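Side-chain contacts in exoenzyme S (Pseudomonas aeruginosa, PDB 6GN8), which probably acts as a secreted toxin with GTPase-activating and ADP-ribosyltransferase activities, the latter belonging to the domain held by this chain: residues 55-60 / 162-167; 90-95 / 130-135; 154-159 / 201-206; 34-39 / 65-70; 116-121 / 179-184. The protein carries 2 engineered substitutions. All coordinates share one frame; numbering follows the deposited sequence.

Contact 1: residues 55-60 / 162-167; sequences AEVMAL and SGISNY
Apolar packing between a helix and a loop joins V57 and L60, one helical turn apart on helix 54-77, to I164 in the loop between strands 159-160 and 172-175. By its position this loop is probably the one that leads up to the catalytic strand in bacterial ADP-ribosyltransferases. All three residues are buried, and I164 carries nearly all of the loop side of the contact by dividing its branches between the two helix residues. With CG2 anti to the backbone N and CG1 anti to the carbonyl carbon (chi1 -50°), the short branch is sent to V57 and the long one to L60. The short branch rests on the backbone: I164 CG2 lies 3.4 Å from V57 O, nearer than to the methyl V57 CG1. The long branch ends in CD1, which lies 4.1 Å from L60 CB. The same methyl, I164 CD1, sits 4.1 Å from L60 CD1, so it touches the leucine both at its base and at one end methyl. In both pairs the side chains cross obliquely. Y43 and Q47 also touch the isoleucine, while L60 reaches A95 of helix 83-99. Isoleucine suits the place because its beta branch offers two methyl-ended arms from a single loop position; valine and leucine present the matching apolar surface of the helix. The carbonyl of the isoleucine is served from outside the contact, I164 O being hydrogen-bonded to R46 NH2. No hydrogen bond links the two segments, and the chemistry therefore implies cohesion through shape and exclusion of water rather than through directional bonds.

Contact 2: residues 90-95 / 130-135; sequences QGMSAA and DGYLST
M92 leaves helix 83-99 with CG anti to its carbonyl carbon (chi1 -72°), runs straight through chi2 and then bends at chi3 (-69°), which folds its end over one face of the Y132 ring. The result is a Met-aromatic contact between this helix and the residue just ahead of strand 133-136, where S134 and T135 begin the Ser-Thr-Ser sequence found in ADP-ribosyltransferases of the R-S-E class. M92 SD stands 4.2 Å from the ring centroid, only 5° off the normal, practically above the centre. The methyl follows on the same face as a CH-pi contact, with M92 CE 3.5 Å from Y132 CE1. Methionine suits this because it is flexible enough to fold onto a ring and its sulfur is polarisable; tyrosine supplies the flat surface and a hydroxyl that can reach polar groups beyond. That hydroxyl is hydrogen-bonded to D89 OD1 and to K177 NZ, and S93 OG has its own partner in D89 O. D89 thus holds both polar ends; the bonds at the tyrosine hydroxyl keep the far end of the ring in position, while M92 covers a face. Between the two hydroxyls, S93 OG and Y132 OH, 3.5 Å remains, without a hydrogen bond.

Contact 3: residues 154-159 / 201-206; sequences FGRSGI and AALGEL
At one end of the mixed five-stranded sheet, the parallel neighbours 149-155 and 194-200 finish side by side, and L203, from the 3-10 turn after the second, folds back over the end of the first. Its two methyls divide the work. L203 CD1 meets main chain, 3.8 Å from F154 O and 3.9 Å from G155 CA. L203 CD2 instead takes the aliphatic part of R156, lying 3.7 Å from R156 CG. The arginine runs extended from CG to NE and crosses the leucine at about a right angle, and L203 CD2 lies at the edge of the guanidinium, in its plane, 3.6 Å from R156 NE. Leucine fits because its forked end can touch two surfaces, while arginine offers a long apolar stem yet keeps its charged end for other partners: R156 NH2 makes a weak hydrogen bond to A102 O. E200, the last residue of strand 194-200, holds the chain after strand 149-155 by accepting from R156 N and S157 OG. L203 also packs on an aromatic side chain of another protein's chain, so the contact sits at the sheet end facing that partner, while the chain beyond R156 goes on toward helix 83-99, which I159 touches.

Contact 4: residues 34-39 / 65-70; sequences KRFGAD and GIHYAD
F36 O accepts the hydrogen bond of D39 N at 3.0 Å, closing the bend between helices 24-36 and 38-41, and the ring of the same phenylalanine meets H67 of helix 54-77. The two side chains come from opposite directions. H67 NE2 is the atom that leads, 3.4 Å from F36 CE1, with H67 CE1 next at 4.0 Å from the same carbon. The rings meet obliquely, centroids 5.0 Å apart and planes at 74°. The imidazole is steadied from its other nitrogen, since H67 ND1 is hydrogen-bonded to L62 O. Histidine therefore suits a place at the surface: one nitrogen ties it to its own helix while the rest of the ring offers an aromatic surface to a neighbour. A broad apolar ring such as that of F36 suits a helix end packed on L62, I88 and the imidazole. R35 CG lies 3.7 Å above one face of this ring, offset toward the rim. Charged groups stand farther off, D39 OD2 at 5.7 Å and R35 NH1 at 6.2 Å from H67 NE2; their opposed effects on the imidazole would be modest and would partly offset each other. G37 makes the sharp change of direction possible with a positive phi of 46°, a backbone shape that glycine adopts easily. The pair thus joins the C-terminal end of helix 24-36 to helix 54-77, with I88 of helix 83-99 touching both F36 and H67.

Contact 5: residues 116-121 / 179-184; sequences DAFNAV and TDMRVL
Apolar contacts carry the meeting of the loop 116-121 with strand 180-188. The CE1-CZ side of the F118 ring comes down on CB and CG of M181, F118 CE1 lying 3.5 Å from M181 CB and F118 CZ 3.8 Å from M181 CG. Because the methionine bends at chi2 (-80°), its end leads away, leaving the ring to meet the base of the side chain. V121 and V183 make the second pair, with V121 CG1 3.7 Å from V183 CG2. That methyl faces the loop because V183 has CG1 anti to the backbone N and CG2 anti to the carbonyl carbon. Phenylalanine supplies breadth to cover the sheet; beta-branched V183 suits a strand, and V121 offers a compact apolar surface. L198 of the adjacent strand 194-200 touches both F118 and V183.

No polar bond crosses between the two segments; those of the loop are internal or lead outside, as in the salt bridge from D116 OD1 to R196 NH1 of strand 194-200. N119 OD1 takes D116 N at 3.2 Å. The bond from F118 N to D116 OD1, 3.3 Å and from above the carboxylate plane, makes an Asx turn, here combined with a type I beta turn from D116 to N119 in a loop that connects strands 106-112 and 126-128 and packs on the mixed sheet.

Overall arrangement
Contacts 1 and 2 join the helices to the loop 162-167 and to strand 133-136; contact 4 joins helices to one another, whereas contacts 3 and 5 belong to the mixed sheet. Contacts 1 and 2 lie 12 Å apart between centres and touch where E56 CG packs 3.3 Å from G91 O. Contact 4 shares helix 54-77 with contact 1 but stands about 28 Å from contact 5 between centres. L133 of contact 2 bridges to contact 5, its CD2 3.8 Å from M181 CE, and contacts 3 and 5 join through a probable hydrogen bond from A201 N to D180 O. R110, bonded to S134 O, is probably the arginine of the R-S-E signature, which would put contact 2 beside the active site.

Contact 1: residues 55-60 / 162-167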
# COMPACT_ATOMS: atom_id res chain seq x y z
N ALA C 55 -47.48 -7.85 7.75
CA ALA C 55 -46.86 -8.42 8.94
C ALA C 55 -45.58 -7.72 9.32
O ALA C 55 -45.37 -7.43 10.50
CB ALA C 55 -46.58 -9.90 8.72
N GLU C 56 -44.74 -7.41 8.31
CA GLU C 56 -43.44 -6.75 8.47
C GLU C 56 -43.61 -5.28 8.85
O GLU C 56 -42.93 -4.81 9.76
CB GLU C 56 -42.61 -6.89 7.18
CG GLU C 56 -42.13 -8.31 6.98
CD GLU C 56 -41.92 -8.77 5.55
OE1 GLU C 56 -41.63 -7.93 4.67
OE2 GLU C 56 -42.05 -9.99 5.33
N VAL C 57 -44.51 -4.56 8.16
CA VAL C 57 -44.80 -3.14 8.39
C VAL C 57 -45.36 -2.98 9.82
O VAL C 57 -44.90 -2.10 10.54
CB VAL C 57 -45.74 -2.57 7.28
CG1 VAL C 57 -46.23 -1.16 7.61
CG2 VAL C 57 -45.05 -2.58 5.92
N MET C 58 -46.29 -3.85 10.26
CA MET C 58 -46.81 -3.80 11.63
C MET C 58 -45.72 -4.15 12.66
O MET C 58 -45.61 -3.46 13.67
CB MET C 58 -48.02 -4.74 11.82
CG MET C 58 -49.25 -4.39 10.99
SD MET C 58 -50.66 -5.43 11.46
CE MET C 58 -50.12 -7.03 10.88
N ALA C 59 -44.90 -5.20 12.41
CA ALA C 59 -43.83 -5.58 13.34
C ALA C 59 -42.77 -4.46 13.51
O ALA C 59 -42.36 -4.17 14.65
CB ALA C 59 -43.16 -6.87 12.89
N LEU C 60 -42.34 -3.83 12.38
CA LEU C 60 -41.37 -2.73 12.37
C LEU C 60 -41.96 -1.53 13.11
O LEU C 60 -41.23 -0.89 13.87
CB LEU C 60 -40.96 -2.36 10.92
CG LEU C 60 -40.05 -3.36 10.16
CD1 LEU C 60 -40.18 -3.18 8.66
CD2 LEU C 60 -38.59 -3.22 10.55
N SER C 162 -38.95 5.32 8.81
CA SER C 162 -39.42 6.69 9.01
C SER C 162 -40.83 6.92 8.49
O SER C 162 -41.53 7.78 9.02
CB SER C 162 -38.44 7.71 8.44
OG SER C 162 -38.24 7.58 7.05
N GLY C 163 -41.27 6.12 7.53
CA GLY C 163 -42.63 6.19 7.00
C GLY C 163 -43.62 5.37 7.80
O GLY C 163 -44.84 5.50 7.61
N ILE C 164 -43.12 4.51 8.71
CA ILE C 164 -43.98 3.66 9.57
C ILE C 164 -44.12 4.33 10.97
O ILE C 164 -45.23 4.53 11.46
CB ILE C 164 -43.39 2.21 9.65
CG1 ILE C 164 -43.08 1.62 8.23
CG2 ILE C 164 -44.33 1.28 10.42
CD1 ILE C 164 -42.06 0.40 8.15
N SER C 165 -42.99 4.66 11.63
CA SER C 165 -42.99 5.28 12.96
C SER C 165 -41.85 6.31 12.98
O SER C 165 -40.73 6.01 12.51
CB SER C 165 -42.89 4.22 14.05
OG SER C 165 -42.88 4.77 15.36
N ASN C 166 -42.19 7.57 13.38
CA ASN C 166 -41.28 8.72 13.31
C ASN C 166 -41.47 9.72 14.45
O ASN C 166 -41.44 10.94 14.21
CB ASN C 166 -41.46 9.42 11.96
CG ASN C 166 -40.30 10.28 11.48
OD1 ASN C 166 -39.13 10.02 11.78
ND2 ASN C 166 -40.61 11.33 10.74
N TYR C 167 -41.61 9.24 15.70
CA TYR C 167 -41.66 10.15 16.86
C TYR C 167 -40.40 10.96 16.85
O TYR C 167 -39.32 10.39 16.59
CB TYR C 167 -41.76 9.39 18.20
CG TYR C 167 -43.11 8.83 18.55
CD1 TYR C 167 -44.18 9.67 18.86
CD2 TYR C 167 -43.31 7.45 18.67
CE1 TYR C 167 -45.41 9.16 19.24
CE2 TYR C 167 -44.54 6.93 19.06
CZ TYR C 167 -45.59 7.80 19.33
OH TYR C 167 -46.81 7.31 19.71

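Contact 2: residues 90-95 / 130-135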
# COMPACT_ATOMS: atom_id res chain seq x y z
N GLN C 90 -40.18 -12.23 14.56
CA GLN C 90 -40.21 -12.95 13.27
C GLN C 90 -40.64 -12.02 12.11
O GLN C 90 -40.12 -12.17 11.01
CB GLN C 90 -41.00 -14.27 13.27
CG GLN C 90 -42.33 -14.28 13.98
CD GLN C 90 -42.81 -15.69 14.29
OE1 GLN C 90 -43.90 -16.12 13.89
NE2 GLN C 90 -42.01 -16.46 15.02
N GLY C 91 -41.48 -11.01 12.40
CA GLY C 91 -41.88 -10.01 11.42
C GLY C 91 -40.72 -9.11 11.00
O GLY C 91 -40.62 -8.72 9.84
N MET C 92 -39.83 -8.80 11.95
CA MET C 92 -38.65 -7.99 11.68
C MET C 92 -37.61 -8.80 10.94
O MET C 92 -37.07 -8.27 9.98
CB MET C 92 -38.07 -7.37 12.95
CG MET C 92 -38.95 -6.26 13.50
SD MET C 92 -38.20 -5.44 14.92
CE MET C 92 -38.29 -6.63 16.00
N SER C 93 -37.37 -10.07 11.33
CA SER C 93 -36.44 -10.98 10.63
C SER C 93 -36.83 -11.14 9.17
O SER C 93 -35.98 -11.01 8.31
CB SER C 93 -36.41 -12.36 11.30
OG SER C 93 -35.87 -12.30 12.61
N ALA C 94 -38.12 -11.39 8.88
CA ALA C 94 -38.64 -11.55 7.52
C ALA C 94 -38.39 -10.28 6.68
O ALA C 94 -37.97 -10.38 5.52
CB ALA C 94 -40.14 -11.88 7.56
N ALA C 95 -38.61 -9.08 7.30
CA ALA C 95 -38.39 -7.76 6.70
C ALA C 95 -36.94 -7.58 6.27
O ALA C 95 -36.70 -6.98 5.22
CB ALA C 95 -38.79 -6.66 7.68
N ASP C 130 -26.87 -8.11 20.52
CA ASP C 130 -27.83 -9.22 20.46
C ASP C 130 -29.23 -8.71 20.11
O ASP C 130 -30.03 -9.44 19.51
CB ASP C 130 -27.85 -10.03 21.76
CG ASP C 130 -26.71 -11.02 21.90
OD1 ASP C 130 -25.93 -11.19 20.91
OD2 ASP C 130 -26.60 -11.65 22.97
N GLY C 131 -29.51 -7.46 20.48
CA GLY C 131 -30.77 -6.81 20.14
C GLY C 131 -30.69 -6.17 18.77
O GLY C 131 -29.62 -6.17 18.14
N TYR C 132 -31.81 -5.63 18.29
CA TYR C 132 -31.81 -4.87 17.03
C TYR C 132 -31.09 -3.54 17.29
O TYR C 132 -31.07 -3.08 18.44
CB TYR C 132 -33.25 -4.65 16.53
CG TYR C 132 -33.89 -5.93 16.03
CD1 TYR C 132 -34.58 -6.77 16.90
CD2 TYR C 132 -33.80 -6.30 14.69
CE1 TYR C 132 -35.12 -7.98 16.46
CE2 TYR C 132 -34.34 -7.51 14.24
CZ TYR C 132 -35.01 -8.33 15.13
OH TYR C 132 -35.58 -9.49 14.68
N LEU C 133 -30.46 -2.97 16.25
CA LEU C 133 -29.71 -1.71 16.38
C LEU C 133 -30.43 -0.54 15.68
O LEU C 133 -30.39 -0.38 14.45
CB LEU C 133 -28.27 -1.86 15.84
CG LEU C 133 -27.27 -0.80 16.31
CD1 LEU C 133 -26.73 -1.14 17.70
CD2 LEU C 133 -26.11 -0.68 15.36
N SER C 134 -31.07 0.28 16.50
CA SER C 134 -31.76 1.48 16.08
C SER C 134 -30.74 2.61 15.95
O SER C 134 -29.92 2.88 16.84
CB SER C 134 -32.86 1.85 17.09
OG SER C 134 -33.70 0.73 17.36
N THR C 135 -30.76 3.23 14.80
CA THR C 135 -29.93 4.38 14.51
C THR C 135 -30.88 5.42 13.91
O THR C 135 -32.02 5.08 13.57
CB THR C 135 -28.73 4.01 13.62
OG1 THR C 135 -29.19 3.70 12.32
CG2 THR C 135 -27.90 2.84 14.15

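Contact 3: residues 154-159 / 201-206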
# COMPACT_ATOMS: atom_id res chain seq x y z
N PHE C 154 -22.00 3.33 9.56
CA PHE C 154 -21.99 3.21 8.09
C PHE C 154 -22.44 1.81 7.71
O PHE C 154 -21.85 0.83 8.18
CB PHE C 154 -20.60 3.53 7.50
CG PHE C 154 -20.23 4.98 7.67
CD1 PHE C 154 -20.64 5.93 6.74
CD2 PHE C 154 -19.54 5.41 8.80
CE1 PHE C 154 -20.30 7.28 6.90
CE2 PHE C 154 -19.22 6.75 8.97
CZ PHE C 154 -19.60 7.68 8.02
N GLY C 155 -23.49 1.72 6.91
CA GLY C 155 -24.01 0.43 6.47
C GLY C 155 -24.84 0.45 5.21
O GLY C 155 -25.09 1.51 4.63
N ARG C 156 -25.28 -0.74 4.77
CA ARG C 156 -26.14 -0.88 3.61
C ARG C 156 -27.41 -1.71 3.90
O ARG C 156 -28.39 -1.57 3.16
CB ARG C 156 -25.36 -1.53 2.46
CG ARG C 156 -24.61 -0.53 1.60
CD ARG C 156 -23.94 -1.21 0.42
NE ARG C 156 -22.78 -0.46 -0.06
CZ ARG C 156 -22.67 0.06 -1.27
NH1 ARG C 156 -21.59 0.75 -1.62
NH2 ARG C 156 -23.64 -0.11 -2.16
N SER C 157 -27.41 -2.55 4.97
CA SER C 157 -28.50 -3.50 5.26
C SER C 157 -29.60 -3.00 6.22
O SER C 157 -30.45 -3.80 6.65
CB SER C 157 -27.93 -4.81 5.80
OG SER C 157 -26.99 -5.29 4.85
N GLY C 158 -29.60 -1.70 6.50
CA GLY C 158 -30.57 -1.09 7.40
C GLY C 158 -31.92 -0.89 6.76
O GLY C 158 -32.00 -0.67 5.55
N ILE C 159 -33.00 -0.96 7.55
CA ILE C 159 -34.37 -0.72 7.07
C ILE C 159 -34.81 0.65 7.57
O ILE C 159 -34.74 0.96 8.76
CB ILE C 159 -35.36 -1.87 7.47
CG1 ILE C 159 -34.99 -3.19 6.73
CG2 ILE C 159 -36.85 -1.46 7.20
CD1 ILE C 159 -35.70 -4.36 7.21
N ALA C 201 -19.68 -4.93 9.02
CA ALA C 201 -18.55 -5.80 8.62
C ALA C 201 -18.68 -6.28 7.16
O ALA C 201 -17.71 -6.21 6.39
CB ALA C 201 -18.43 -6.98 9.56
N ALA C 202 -19.91 -6.67 6.76
CA ALA C 202 -20.29 -7.16 5.42
C ALA C 202 -20.03 -6.13 4.27
O ALA C 202 -20.22 -6.50 3.10
CB ALA C 202 -21.75 -7.57 5.42
N LEU C 203 -19.61 -4.88 4.59
CA LEU C 203 -19.32 -3.86 3.57
C LEU C 203 -17.99 -4.12 2.84
O LEU C 203 -17.88 -3.86 1.62
CB LEU C 203 -19.30 -2.45 4.18
CG LEU C 203 -20.66 -1.78 4.35
CD1 LEU C 203 -20.51 -0.37 4.88
CD2 LEU C 203 -21.43 -1.75 3.06
N GLY C 204 -17.00 -4.59 3.59
CA GLY C 204 -15.66 -4.86 3.09
C GLY C 204 -14.64 -4.08 3.89
O GLY C 204 -14.99 -3.41 4.87
N GLU C 205 -13.37 -4.16 3.46
CA GLU C 205 -12.30 -3.45 4.15
C GLU C 205 -11.80 -2.30 3.26
O GLU C 205 -11.21 -1.34 3.76
CB GLU C 205 -11.18 -4.42 4.60
CG GLU C 205 -11.66 -5.37 5.70
CD GLU C 205 -10.63 -6.27 6.37
OE1 GLU C 205 -10.05 -7.14 5.67
OE2 GLU C 205 -10.43 -6.14 7.60
N LEU C 206 -12.16 -2.35 1.96
CA LEU C 206 -11.87 -1.33 0.96
C LEU C 206 -12.95 -0.23 0.95
O LEU C 206 -12.86 0.75 0.21
CB LEU C 206 -11.77 -1.98 -0.43
CG LEU C 206 -10.82 -3.20 -0.57
CD1 LEU C 206 -11.02 -3.88 -1.93
CD2 LEU C 206 -9.34 -2.81 -0.39

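Contact 4: residues 34-39 / 65-70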
# COMPACT_ATOMS: atom_id res chain seq x y z
N LYS C 34 -54.26 -10.40 16.22
CA LYS C 34 -54.90 -11.13 17.32
C LYS C 34 -54.27 -10.72 18.66
O LYS C 34 -55.01 -10.48 19.62
CB LYS C 34 -54.77 -12.66 17.14
CG LYS C 34 -55.73 -13.25 16.12
CD LYS C 34 -55.32 -14.69 15.78
CE LYS C 34 -56.21 -15.36 14.76
NZ LYS C 34 -55.88 -16.80 14.61
N ARG C 35 -52.92 -10.58 18.69
CA ARG C 35 -52.13 -10.28 19.87
C ARG C 35 -52.10 -8.81 20.25
O ARG C 35 -52.19 -8.51 21.44
CB ARG C 35 -50.68 -10.79 19.68
CG ARG C 35 -49.70 -10.54 20.82
CD ARG C 35 -50.16 -11.10 22.16
NE ARG C 35 -49.16 -10.91 23.20
CZ ARG C 35 -49.01 -9.79 23.92
NH1 ARG C 35 -49.79 -8.75 23.71
NH2 ARG C 35 -48.08 -9.72 24.86
N PHE C 36 -51.88 -7.90 19.28
CA PHE C 36 -51.76 -6.47 19.58
C PHE C 36 -52.94 -5.63 19.14
O PHE C 36 -52.91 -4.43 19.37
CB PHE C 36 -50.48 -5.89 18.95
CG PHE C 36 -49.23 -6.53 19.50
CD1 PHE C 36 -48.76 -6.19 20.76
CD2 PHE C 36 -48.54 -7.50 18.77
CE1 PHE C 36 -47.63 -6.81 21.29
CE2 PHE C 36 -47.40 -8.10 19.29
CZ PHE C 36 -46.95 -7.76 20.55
N GLY C 37 -53.95 -6.22 18.50
CA GLY C 37 -55.12 -5.47 18.03
C GLY C 37 -54.76 -4.18 17.31
O GLY C 37 -53.81 -4.16 16.53
N ALA C 38 -55.44 -3.06 17.67
CA ALA C 38 -55.29 -1.70 17.09
C ALA C 38 -53.87 -1.16 17.18
O ALA C 38 -53.50 -0.27 16.40
CB ALA C 38 -56.24 -0.73 17.78
N ASP C 39 -53.07 -1.69 18.13
CA ASP C 39 -51.67 -1.33 18.33
C ASP C 39 -50.84 -1.75 17.13
O ASP C 39 -49.92 -1.04 16.74
CB ASP C 39 -51.11 -1.96 19.62
CG ASP C 39 -51.35 -1.15 20.88
OD1 ASP C 39 -52.03 -0.09 20.79
OD2 ASP C 39 -50.85 -1.56 21.96
N GLY C 65 -42.14 2.22 17.49
CA GLY C 65 -42.98 3.03 18.36
C GLY C 65 -42.77 2.83 19.85
O GLY C 65 -42.73 3.82 20.60
N ILE C 66 -42.68 1.55 20.33
CA ILE C 66 -42.53 1.35 21.78
C ILE C 66 -41.88 0.02 22.21
O ILE C 66 -41.23 -0.02 23.26
CB ILE C 66 -43.93 1.51 22.47
CG1 ILE C 66 -43.78 1.78 23.98
CG2 ILE C 66 -44.89 0.36 22.16
CD1 ILE C 66 -44.92 2.54 24.61
N HIS C 67 -42.10 -1.06 21.46
CA HIS C 67 -41.67 -2.39 21.88
C HIS C 67 -40.19 -2.65 21.77
O HIS C 67 -39.75 -3.69 22.23
CB HIS C 67 -42.42 -3.47 21.10
CG HIS C 67 -43.85 -3.60 21.51
ND1 HIS C 67 -44.84 -2.82 20.94
CD2 HIS C 67 -44.42 -4.45 22.40
CE1 HIS C 67 -45.97 -3.19 21.51
NE2 HIS C 67 -45.77 -4.17 22.39
N TYR C 68 -39.41 -1.70 21.24
CA TYR C 68 -37.96 -1.87 21.11
C TYR C 68 -37.34 -2.10 22.48
O TYR C 68 -36.49 -2.97 22.62
CB TYR C 68 -37.30 -0.65 20.39
CG TYR C 68 -37.50 0.68 21.09
CD1 TYR C 68 -38.60 1.49 20.80
CD2 TYR C 68 -36.59 1.13 22.05
CE1 TYR C 68 -38.80 2.70 21.47
CE2 TYR C 68 -36.77 2.36 22.70
CZ TYR C 68 -37.89 3.13 22.42
OH TYR C 68 -38.08 4.32 23.06
N ALA C 69 -37.80 -1.34 23.50
CA ALA C 69 -37.25 -1.40 24.84
C ALA C 69 -37.42 -2.79 25.44
O ALA C 69 -36.42 -3.43 25.76
CB ALA C 69 -37.87 -0.33 25.73
N ASP C 70 -38.65 -3.31 25.51
CA ASP C 70 -38.86 -4.63 26.09
C ASP C 70 -38.21 -5.76 25.24
O ASP C 70 -37.56 -6.64 25.82
CB ASP C 70 -40.35 -4.90 26.37
CG ASP C 70 -41.24 -5.06 25.14
OD1 ASP C 70 -41.33 -6.20 24.61
OD2 ASP C 70 -41.87 -4.07 24.73

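Contact 5: residues 116-121 / 179-184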
# COMPACT_ATOMS: atom_id res chain seq x y z
N ASP C 116 -22.68 0.11 25.42
CA ASP C 116 -23.43 -0.79 24.56
C ASP C 116 -22.62 -2.06 24.35
O ASP C 116 -21.63 -2.27 25.05
CB ASP C 116 -23.82 -0.11 23.22
CG ASP C 116 -22.75 0.67 22.49
OD1 ASP C 116 -21.55 0.31 22.61
OD2 ASP C 116 -23.10 1.65 21.79
N ALA C 117 -23.05 -2.91 23.41
CA ALA C 117 -22.39 -4.18 23.10
C ALA C 117 -20.99 -4.00 22.47
O ALA C 117 -20.23 -4.96 22.44
CB ALA C 117 -23.27 -4.97 22.16
N PHE C 118 -20.65 -2.79 22.00
CA PHE C 118 -19.37 -2.55 21.33
C PHE C 118 -18.30 -2.06 22.29
O PHE C 118 -17.16 -1.90 21.87
CB PHE C 118 -19.55 -1.58 20.16
CG PHE C 118 -20.56 -2.14 19.18
CD1 PHE C 118 -20.20 -3.13 18.28
CD2 PHE C 118 -21.88 -1.72 19.21
CE1 PHE C 118 -21.15 -3.69 17.43
CE2 PHE C 118 -22.83 -2.29 18.36
CZ PHE C 118 -22.45 -3.26 17.47
N ASN C 119 -18.65 -1.91 23.57
CA ASN C 119 -17.71 -1.52 24.63
C ASN C 119 -16.58 -2.53 24.73
O ASN C 119 -15.42 -2.16 24.90
CB ASN C 119 -18.43 -1.41 25.97
CG ASN C 119 -18.87 -0.01 26.31
OD1 ASN C 119 -19.50 0.70 25.52
ND2 ASN C 119 -18.54 0.41 27.51
N ALA C 120 -16.92 -3.82 24.60
CA ALA C 120 -16.00 -4.94 24.69
C ALA C 120 -15.11 -5.07 23.46
O ALA C 120 -13.94 -5.44 23.60
CB ALA C 120 -16.79 -6.23 24.89
N VAL C 121 -15.66 -4.76 22.26
CA VAL C 121 -14.99 -4.89 20.95
C VAL C 121 -13.82 -3.90 20.84
O VAL C 121 -14.01 -2.69 21.00
CB VAL C 121 -15.96 -4.74 19.75
CG1 VAL C 121 -15.29 -5.16 18.45
CG2 VAL C 121 -17.25 -5.54 19.98
N THR C 179 -26.11 -8.03 14.04
CA THR C 179 -25.40 -7.51 12.87
C THR C 179 -23.99 -7.17 13.31
O THR C 179 -23.78 -6.31 14.18
CB THR C 179 -26.11 -6.32 12.21
OG1 THR C 179 -27.34 -6.79 11.66
CG2 THR C 179 -25.27 -5.69 11.08
N ASP C 180 -23.04 -7.87 12.70
CA ASP C 180 -21.62 -7.73 12.91
C ASP C 180 -21.18 -6.36 12.42
O ASP C 180 -21.39 -5.99 11.25
CB ASP C 180 -20.85 -8.86 12.20
CG ASP C 180 -20.79 -10.19 12.92
OD1 ASP C 180 -20.86 -10.20 14.17
OD2 ASP C 180 -20.63 -11.23 12.24
N MET C 181 -20.61 -5.61 13.34
CA MET C 181 -20.07 -4.27 13.15
C MET C 181 -18.57 -4.23 13.53
O MET C 181 -18.16 -4.80 14.55
CB MET C 181 -20.85 -3.26 14.01
CG MET C 181 -22.31 -3.11 13.63
SD MET C 181 -22.53 -2.05 12.19
CE MET C 181 -24.29 -1.81 12.25
N ARG C 182 -17.76 -3.58 12.68
CA ARG C 182 -16.36 -3.30 12.92
C ARG C 182 -16.22 -1.96 13.58
O ARG C 182 -16.79 -0.96 13.11
CB ARG C 182 -15.56 -3.30 11.63
CG ARG C 182 -14.04 -3.35 11.88
CD ARG C 182 -13.24 -3.50 10.60
NE ARG C 182 -13.75 -4.60 9.77
CZ ARG C 182 -13.35 -5.86 9.87
NH1 ARG C 182 -13.88 -6.79 9.08
NH2 ARG C 182 -12.44 -6.22 10.76
N VAL C 183 -15.45 -1.92 14.67
CA VAL C 183 -15.17 -0.68 15.36
C VAL C 183 -14.02 0.01 14.60
O VAL C 183 -12.89 -0.41 14.72
CB VAL C 183 -14.85 -0.91 16.86
CG1 VAL C 183 -14.51 0.42 17.56
CG2 VAL C 183 -16.01 -1.60 17.55
N LEU C 184 -14.32 1.04 13.80
CA LEU C 184 -13.32 1.78 13.03
C LEU C 184 -12.52 2.75 13.92
O LEU C 184 -11.39 3.10 13.59
CB LEU C 184 -13.99 2.56 11.89
CG LEU C 184 -14.64 1.74 10.74
CD1 LEU C 184 -14.95 2.62 9.59
CD2 LEU C 184 -13.74 0.58 10.28